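Long-range contacts in putative nitrate transport protein (Thermoplasma volcanium, PDB 3MST), which is of unknown function but may bind a small solute such as nitrate for transport: residues S82-Y93 with Y132-G143; N104-D112 with F146-L155. All coordinates share one frame; numbering follows the deposited sequence.

Interaction 1 (S82-Y93 with Y132-G143); sequences SILGDESSGRIY and YSALVGNEISIG. With EDO (1,2-ethanediol), chain J.
R91 and Y132 meet face against face at one end of a contact in which a single strand, 133-137, fills the slot between strands 81-85 and 91-94. The arginine chain lies extended across the tyrosine: CD makes a CH-pi contact 3.6 Å from the centroid of the Y132 ring, and the guanidinium plane, only 8° from the ring plane, sits over the phenol oxygen. The guanidinium is steadied by the Y93 hydroxyl, which accepts from NH1, and by an ethanediol, probably from the crystallisation liquor, which accepts from NE. Next to Y132, S133 turns its hydroxyl between its own backbone N and carbonyl carbon (chi1 75°), so that OG reaches R91 O at 2.8 Å; the S133 amide binds the same oxygen.

Knobs alternate along the strand. On one face L135 CD2, in the modelled conformer, lies 3.5 Å from I83 CG1 while L135 CB lies beside I92 CG2. On the other, the A134 methyl lies between L84 CB and Y93 CB, with C124 of helix 121-129 packed on it; further along, V136 CG2 meets L84 CD1 at 4.0 Å. At the far end the S82 hydroxyl is a peg in a polar notch, donating to N138 OD1 (2.7 Å) and receiving a weak bond from G143 N.

G85 CA passes 3.3 Å from Y132 O, and D86 N donates to that same oxygen as the chain leaves the strand and reverses through a type I turn, D86 to S89, tied by an Asx turn at D86. Strand 133-137 thus pairs antiparallel with 81-85 and parallel with 91-94, the centre of a five-stranded mixed sheet.

Interaction 2 (N104-D112 with F146-L155); sequences NARILAYYD and FRNRMKELGL
N104 lays its amide obliquely against the ring of F146, the two planes 34° apart and CG only 3.4 Å from F146 CE2. This is the tight end of a contact between two helices whose segments run at 41° to each other, with axes still 11.8 Å apart, so that side chains alone bridge the gap. F146 swings across it because its CG stands opposite the backbone N. In the modelled conformer of M150, a selenomethionine, CG lies over one face of the ring and the bent chain carries CE to I107 CG2 at 3.8 Å. The N104 amide is also held from outside, by a bond to Y230 and one to an unidentified ligand, probably from the crystallisation liquor.

Packing thins toward the C-terminal ends. L108 puts CD1 against both R149 and L153 CD1, the latter at 4.0 Å. Y111 takes the methyls of L153 against its ring, and L155 CD1 approaches Y111 CE2 at 3.8 Å; Y111, L153 and L155 are only partly buried, and the Y111 hydroxyl is hydrogen-bonded to R232.

Along this more open margin the contact becomes ionic. R149 NH2 donates to D112 OD1 at 2.9 Å, with the oxygen in the guanidinium plane and the N-H...O angle 161°, while NH1 serves E152 OE1 and NE pairs with E87. The very short approach of E87 to D112 suggests, without proving, that these two acids share a proton, R149 offsetting the remaining charge: an apolar seam between the helices is closed at its edge by a salt-bridge network.

In the fold
Sheet and helices form successive layers of one compact unit: interaction 1 builds the centre of the five-stranded sheet, and interaction 2 joins two helices packed on its I83-I92-L135 face, while helix 121-129 covers the opposite one. The centres of the two contacts are about 12 Å apart. They touch directly where I83 CD1 packs on R149 CB at 3.5 Å and I92 CD1 reaches A109 N at 3.7 Å. E87, in the turn of 82-93, brings OE1 to 2.8 Å from R149 NE and 2.5 Å from D112 OD2. The unknown ligand lies at N104, and an acetate about 6 Å from the N138 side chain; both probably come from the crystallisation liquor, and neither establishes a transport site.

Interaction 1 (S82-Y93 with Y132-G143)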
# COMPACT_ATOMS: atom_id res chain seq x y z
N SER A 82 6.73 9.84 0.00
CA SER A 82 7.18 11.17 0.26
C SER A 82 7.43 11.89 -1.06
O SER A 82 7.86 11.27 -2.04
CB SER A 82 8.50 11.16 1.00
OG SER A 82 8.29 10.99 2.40
N ILE A 83 7.08 13.17 -1.09
CA ILE A 83 7.37 14.05 -2.21
C ILE A 83 8.63 14.85 -1.85
O ILE A 83 8.71 15.50 -0.81
CB ILE A 83 6.18 14.98 -2.48
CG1 ILE A 83 4.90 14.20 -2.78
CG2 ILE A 83 6.52 16.00 -3.62
CD1 ILE A 83 3.61 15.08 -2.65
N LEU A 84 9.60 14.81 -2.73
CA LEU A 84 10.87 15.51 -2.63
C LEU A 84 10.88 16.65 -3.63
O LEU A 84 10.31 16.57 -4.70
CB LEU A 84 12.02 14.58 -2.95
CG LEU A 84 12.00 13.19 -2.30
CD1 LEU A 84 13.29 12.43 -2.68
CD2 LEU A 84 11.83 13.29 -0.77
N GLY A 85 11.58 17.72 -3.30
CA GLY A 85 11.83 18.74 -4.28
C GLY A 85 10.68 19.67 -4.59
O GLY A 85 9.74 19.87 -3.77
N ASP A 86 10.75 20.22 -5.81
CA ASP A 86 9.93 21.35 -6.21
C ASP A 86 8.81 20.93 -7.17
O ASP A 86 9.05 20.60 -8.33
CB ASP A 86 10.83 22.40 -6.86
CG ASP A 86 10.08 23.64 -7.33
OD1 ASP A 86 8.84 23.77 -7.16
OD2 ASP A 86 10.76 24.51 -7.93
N GLU A 87 7.58 20.85 -6.64
CA GLU A 87 6.42 20.41 -7.40
C GLU A 87 6.01 21.32 -8.55
O GLU A 87 5.15 20.94 -9.34
CB GLU A 87 5.22 20.12 -6.48
CG GLU A 87 5.40 18.91 -5.60
CD GLU A 87 4.14 18.64 -4.82
OE1 GLU A 87 3.13 18.20 -5.45
OE2 GLU A 87 4.17 18.84 -3.58
N SER A 88 6.58 22.52 -8.61
CA SER A 88 6.32 23.43 -9.71
C SER A 88 7.40 23.38 -10.79
O SER A 88 7.45 24.31 -11.60
CB SER A 88 6.28 24.86 -9.18
OG SER A 88 7.59 25.33 -9.00
N SER A 89 8.27 22.36 -10.77
CA SER A 89 9.39 22.27 -11.69
C SER A 89 9.09 21.61 -13.02
O SER A 89 9.93 21.66 -13.89
CB SER A 89 10.52 21.53 -11.03
OG SER A 89 10.14 20.14 -10.84
N GLY A 90 7.94 20.95 -13.18
CA GLY A 90 7.58 20.27 -14.41
C GLY A 90 7.93 18.81 -14.60
O GLY A 90 7.58 18.18 -15.60
N ARG A 91 8.67 18.25 -13.63
CA ARG A 91 8.97 16.82 -13.66
C ARG A 91 8.77 16.21 -12.28
O ARG A 91 9.12 16.86 -11.29
CB ARG A 91 10.44 16.56 -14.04
CG ARG A 91 10.84 17.06 -15.37
CD ARG A 91 12.27 16.63 -15.70
NE ARG A 91 12.74 17.31 -16.93
CZ ARG A 91 14.00 17.25 -17.34
NH1 ARG A 91 14.88 16.52 -16.68
NH2 ARG A 91 14.39 17.88 -18.42
N ILE A 92 8.19 15.02 -12.25
CA ILE A 92 8.15 14.19 -11.05
C ILE A 92 8.88 12.90 -11.39
O ILE A 92 8.45 12.10 -12.21
CB ILE A 92 6.71 13.83 -10.58
CG1 ILE A 92 5.87 15.08 -10.34
CG2 ILE A 92 6.81 12.95 -9.31
CD1 ILE A 92 4.36 14.79 -10.06
N TYR A 93 10.04 12.73 -10.76
CA TYR A 93 10.79 11.48 -10.85
C TYR A 93 10.18 10.46 -9.89
O TYR A 93 9.78 10.84 -8.78
CB TYR A 93 12.27 11.76 -10.49
CG TYR A 93 13.04 12.40 -11.64
CD1 TYR A 93 12.98 13.77 -11.84
CD2 TYR A 93 13.69 11.62 -12.59
CE1 TYR A 93 13.63 14.35 -12.92
CE2 TYR A 93 14.33 12.20 -13.67
CZ TYR A 93 14.27 13.58 -13.81
OH TYR A 93 14.89 14.20 -14.87
N TYR A 132 14.16 19.47 -9.52
CA TYR A 132 12.92 18.80 -9.91
C TYR A 132 12.21 18.29 -8.65
O TYR A 132 12.54 18.70 -7.55
CB TYR A 132 13.19 17.74 -10.97
CG TYR A 132 13.62 18.35 -12.31
CD1 TYR A 132 12.75 19.14 -13.03
CD2 TYR A 132 14.89 18.17 -12.82
CE1 TYR A 132 13.11 19.73 -14.23
CE2 TYR A 132 15.26 18.72 -14.06
CZ TYR A 132 14.36 19.48 -14.77
OH TYR A 132 14.70 20.08 -15.99
N SER A 133 11.16 17.51 -8.84
CA SER A 133 10.49 16.82 -7.75
C SER A 133 10.56 15.31 -7.94
O SER A 133 10.91 14.83 -9.00
CB SER A 133 9.01 17.30 -7.60
OG SER A 133 8.21 16.74 -8.62
N ALA A 134 10.23 14.57 -6.88
CA ALA A 134 10.22 13.12 -6.94
C ALA A 134 9.14 12.61 -5.98
O ALA A 134 8.80 13.27 -5.00
CB ALA A 134 11.57 12.51 -6.59
N LEU A 135 8.67 11.40 -6.26
CA LEU A 135 7.74 10.69 -5.39
C LEU A 135 8.35 9.33 -5.13
O LEU A 135 8.54 8.53 -6.06
CB LEU A 135 6.38 10.57 -6.04
CG LEU A 135 5.23 10.06 -5.15
CD1 LEU A 135 5.33 8.59 -4.79
CD2 LEU A 135 5.07 10.87 -3.91
N VAL A 136 8.71 9.07 -3.88
CA VAL A 136 9.43 7.86 -3.52
C VAL A 136 8.82 7.25 -2.28
O VAL A 136 8.17 7.93 -1.48
CB VAL A 136 10.96 8.15 -3.26
CG1 VAL A 136 11.61 8.72 -4.51
CG2 VAL A 136 11.14 9.09 -2.08
N GLY A 137 9.05 5.97 -2.07
CA GLY A 137 8.70 5.39 -0.78
C GLY A 137 9.50 6.03 0.34
O GLY A 137 10.65 6.42 0.17
N ASN A 138 8.94 6.03 1.54
CA ASN A 138 9.58 6.66 2.68
C ASN A 138 10.91 5.97 3.05
O ASN A 138 11.74 6.59 3.66
CB ASN A 138 8.66 6.66 3.89
CG ASN A 138 7.45 7.52 3.70
OD1 ASN A 138 7.47 8.44 2.88
ND2 ASN A 138 6.40 7.25 4.47
N GLU A 139 11.08 4.72 2.64
CA GLU A 139 12.35 4.01 2.87
C GLU A 139 13.50 4.58 2.05
O GLU A 139 14.68 4.43 2.43
CB GLU A 139 12.24 2.51 2.65
CG GLU A 139 12.14 1.98 1.20
CD GLU A 139 10.81 2.22 0.50
OE1 GLU A 139 9.84 2.72 1.12
OE2 GLU A 139 10.75 1.87 -0.71
N ILE A 140 13.18 5.30 0.98
CA ILE A 140 14.16 5.99 0.14
C ILE A 140 14.57 7.31 0.73
O ILE A 140 15.76 7.64 0.83
CB ILE A 140 13.62 6.12 -1.33
CG1 ILE A 140 13.34 4.74 -1.92
CG2 ILE A 140 14.56 7.00 -2.15
CD1 ILE A 140 14.51 3.79 -1.98
N SER A 141 13.60 8.12 1.10
CA SER A 141 13.84 9.42 1.69
C SER A 141 12.55 9.90 2.33
O SER A 141 11.46 9.70 1.78
CB SER A 141 14.34 10.45 0.63
OG SER A 141 14.73 11.67 1.23
N ILE A 142 12.70 10.59 3.46
CA ILE A 142 11.59 11.30 4.06
C ILE A 142 11.45 12.64 3.41
O ILE A 142 12.41 13.36 3.10
CB ILE A 142 11.74 11.46 5.56
CG1 ILE A 142 11.77 10.08 6.18
CG2 ILE A 142 10.56 12.27 6.13
CD1 ILE A 142 10.78 9.13 5.55
N GLY A 143 10.22 12.98 3.15
CA GLY A 143 9.95 14.31 2.59
C GLY A 143 8.53 14.71 2.95
O GLY A 143 8.03 14.31 4.02
C1 EDO J . 10.33 18.04 -18.69
O1 EDO J . 10.84 19.20 -18.03
C2 EDO J . 8.85 18.21 -18.83
O2 EDO J . 8.66 19.38 -19.66

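Interaction 2 (N104-D112 with F146-L155)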
# COMPACT_ATOMS: atom_id res chain seq x y z
N ASN A 104 0.74 6.77 -8.43
CA ASN A 104 0.56 7.98 -7.63
C ASN A 104 1.19 9.20 -8.30
O ASN A 104 0.63 10.31 -8.30
CB ASN A 104 1.10 7.81 -6.18
CG ASN A 104 0.18 7.02 -5.33
OD1 ASN A 104 -1.03 7.03 -5.54
ND2 ASN A 104 0.75 6.40 -4.27
N ALA A 105 2.40 9.03 -8.83
CA ALA A 105 3.09 10.13 -9.52
C ALA A 105 2.28 10.62 -10.71
O ALA A 105 2.19 11.82 -10.97
CB ALA A 105 4.50 9.73 -9.97
N ARG A 106 1.74 9.68 -11.47
CA ARG A 106 0.89 10.04 -12.63
C ARG A 106 -0.38 10.75 -12.23
O ARG A 106 -0.81 11.68 -12.93
CB ARG A 106 0.57 8.82 -13.47
CG ARG A 106 1.80 8.28 -14.22
CD ARG A 106 1.52 6.99 -14.97
NE ARG A 106 0.38 7.20 -15.90
CZ ARG A 106 -0.43 6.25 -16.41
NH1 ARG A 106 -0.29 4.96 -16.15
NH2 ARG A 106 -1.46 6.63 -17.18
N ILE A 107 -0.97 10.40 -11.10
CA ILE A 107 -2.15 11.12 -10.61
C ILE A 107 -1.76 12.54 -10.20
O ILE A 107 -2.38 13.52 -10.61
CB ILE A 107 -2.81 10.37 -9.41
CG1 ILE A 107 -3.41 9.07 -9.95
CG2 ILE A 107 -3.77 11.31 -8.61
CD1 ILE A 107 -3.84 8.15 -8.95
N LEU A 108 -0.66 12.66 -9.48
CA LEU A 108 -0.20 13.92 -8.97
C LEU A 108 0.24 14.84 -10.10
O LEU A 108 0.09 16.10 -10.01
CB LEU A 108 0.95 13.72 -7.99
CG LEU A 108 1.50 14.98 -7.32
CD1 LEU A 108 0.46 15.84 -6.58
CD2 LEU A 108 2.64 14.60 -6.35
N ALA A 109 0.83 14.25 -11.14
CA ALA A 109 1.36 15.01 -12.27
C ALA A 109 0.28 15.85 -12.95
O ALA A 109 0.58 16.90 -13.52
CB ALA A 109 2.01 14.10 -13.26
N TYR A 110 -0.97 15.40 -12.90
CA TYR A 110 -2.05 16.20 -13.49
C TYR A 110 -2.17 17.55 -12.83
O TYR A 110 -2.30 18.60 -13.48
CB TYR A 110 -3.40 15.41 -13.37
CG TYR A 110 -4.54 16.17 -13.98
CD1 TYR A 110 -4.74 16.14 -15.36
CD2 TYR A 110 -5.36 16.97 -13.20
CE1 TYR A 110 -5.78 16.91 -15.95
CE2 TYR A 110 -6.41 17.74 -13.77
CZ TYR A 110 -6.59 17.69 -15.15
OH TYR A 110 -7.62 18.48 -15.69
N TYR A 111 -2.15 17.50 -11.52
CA TYR A 111 -2.29 18.67 -10.68
C TYR A 111 -1.05 19.57 -10.68
O TYR A 111 -1.13 20.83 -10.63
CB TYR A 111 -2.65 18.27 -9.24
CG TYR A 111 -3.99 17.57 -9.22
CD1 TYR A 111 -5.17 18.29 -9.31
CD2 TYR A 111 -4.06 16.20 -9.25
CE1 TYR A 111 -6.39 17.66 -9.39
CE2 TYR A 111 -5.26 15.54 -9.33
CZ TYR A 111 -6.44 16.26 -9.42
OH TYR A 111 -7.64 15.59 -9.54
N ASP A 112 0.11 18.95 -10.71
CA ASP A 112 1.35 19.69 -10.69
C ASP A 112 1.77 20.17 -12.09
O ASP A 112 2.79 20.84 -12.20
CB ASP A 112 2.47 18.85 -10.05
CG ASP A 112 2.37 18.74 -8.54
OD1 ASP A 112 1.55 19.43 -7.92
OD2 ASP A 112 3.16 17.95 -7.94
N PHE A 146 2.86 12.26 1.07
CA PHE A 146 1.97 12.18 -0.05
C PHE A 146 0.50 12.17 0.40
O PHE A 146 -0.31 12.79 -0.27
CB PHE A 146 2.29 10.94 -0.91
CG PHE A 146 1.38 10.74 -2.08
CD1 PHE A 146 1.45 11.54 -3.19
CD2 PHE A 146 0.40 9.76 -2.05
CE1 PHE A 146 0.60 11.34 -4.27
CE2 PHE A 146 -0.43 9.52 -3.14
CZ PHE A 146 -0.34 10.37 -4.24
N ARG A 147 0.22 11.48 1.53
CA ARG A 147 -1.12 11.48 2.17
C ARG A 147 -1.56 12.93 2.43
O ARG A 147 -2.73 13.29 2.22
CB ARG A 147 -1.15 10.71 3.52
CG ARG A 147 -2.43 10.95 4.40
CD ARG A 147 -2.45 10.28 5.79
NE ARG A 147 -2.51 8.83 5.70
CZ ARG A 147 -2.59 8.01 6.76
NH1 ARG A 147 -2.66 8.51 7.96
NH2 ARG A 147 -2.66 6.71 6.59
N ASN A 148 -0.65 13.76 2.89
CA ASN A 148 -1.01 15.12 3.21
C ASN A 148 -1.22 15.98 1.94
O ASN A 148 -2.09 16.84 1.93
CB ASN A 148 0.01 15.72 4.19
CG ASN A 148 -0.60 16.75 5.06
OD1 ASN A 148 -1.65 16.52 5.67
ND2 ASN A 148 -0.01 17.93 5.09
N ARG A 149 -0.44 15.75 0.87
CA ARG A 149 -0.62 16.40 -0.40
C ARG A 149 -1.99 16.04 -0.99
O ARG A 149 -2.69 16.91 -1.51
CB ARG A 149 0.51 16.01 -1.37
CG ARG A 149 0.44 16.65 -2.73
CD ARG A 149 0.82 18.10 -2.67
NE ARG A 149 0.77 18.70 -4.00
CZ ARG A 149 -0.17 19.52 -4.40
NH1 ARG A 149 -1.12 19.92 -3.54
NH2 ARG A 149 -0.17 19.97 -5.64
N MSE A 150 -2.39 14.78 -0.91
CA MSE A 150 -3.70 14.39 -1.46
C MSE A 150 -4.90 14.86 -0.61
O MSE A 150 -6.01 15.02 -1.10
CB MSE A 150 -3.71 12.88 -1.69
CG MSE A 150 -2.62 12.45 -2.67
SE MSE A 150 -3.02 12.92 -4.49
CE MSE A 150 -4.16 11.29 -4.80
N LYS A 151 -4.67 15.13 0.66
CA LYS A 151 -5.66 15.88 1.47
C LYS A 151 -5.83 17.30 0.95
O LYS A 151 -6.98 17.79 0.81
CB LYS A 151 -5.29 15.89 2.93
CG LYS A 151 -5.44 14.57 3.61
CD LYS A 151 -5.04 14.69 5.11
CE LYS A 151 -5.18 13.40 5.88
NZ LYS A 151 -4.94 13.58 7.32
N GLU A 152 -4.71 17.97 0.67
CA GLU A 152 -4.73 19.31 0.07
C GLU A 152 -5.59 19.33 -1.21
O GLU A 152 -6.30 20.30 -1.48
CB GLU A 152 -3.34 19.88 -0.24
CG GLU A 152 -2.44 20.10 0.99
CD GLU A 152 -0.95 20.37 0.61
OE1 GLU A 152 -0.62 20.29 -0.58
OE2 GLU A 152 -0.12 20.64 1.50
N LEU A 153 -5.51 18.28 -2.01
CA LEU A 153 -6.22 18.17 -3.27
C LEU A 153 -7.66 17.61 -3.15
O LEU A 153 -8.35 17.53 -4.17
CB LEU A 153 -5.41 17.31 -4.24
CG LEU A 153 -4.05 17.88 -4.70
CD1 LEU A 153 -3.23 16.78 -5.35
CD2 LEU A 153 -4.19 19.10 -5.63
N GLY A 154 -8.07 17.21 -1.94
CA GLY A 154 -9.38 16.56 -1.72
C GLY A 154 -9.49 15.13 -2.24
O GLY A 154 -10.61 14.67 -2.65
N LEU A 155 -8.38 14.39 -2.20
CA LEU A 155 -8.28 13.07 -2.80
C LEU A 155 -7.70 12.05 -1.81
O LEU A 155 -7.03 11.07 -2.24
CB LEU A 155 -7.44 13.09 -4.07
CG LEU A 155 -8.07 13.86 -5.23
CD1 LEU A 155 -7.06 13.97 -6.38
CD2 LEU A 155 -9.42 13.25 -5.61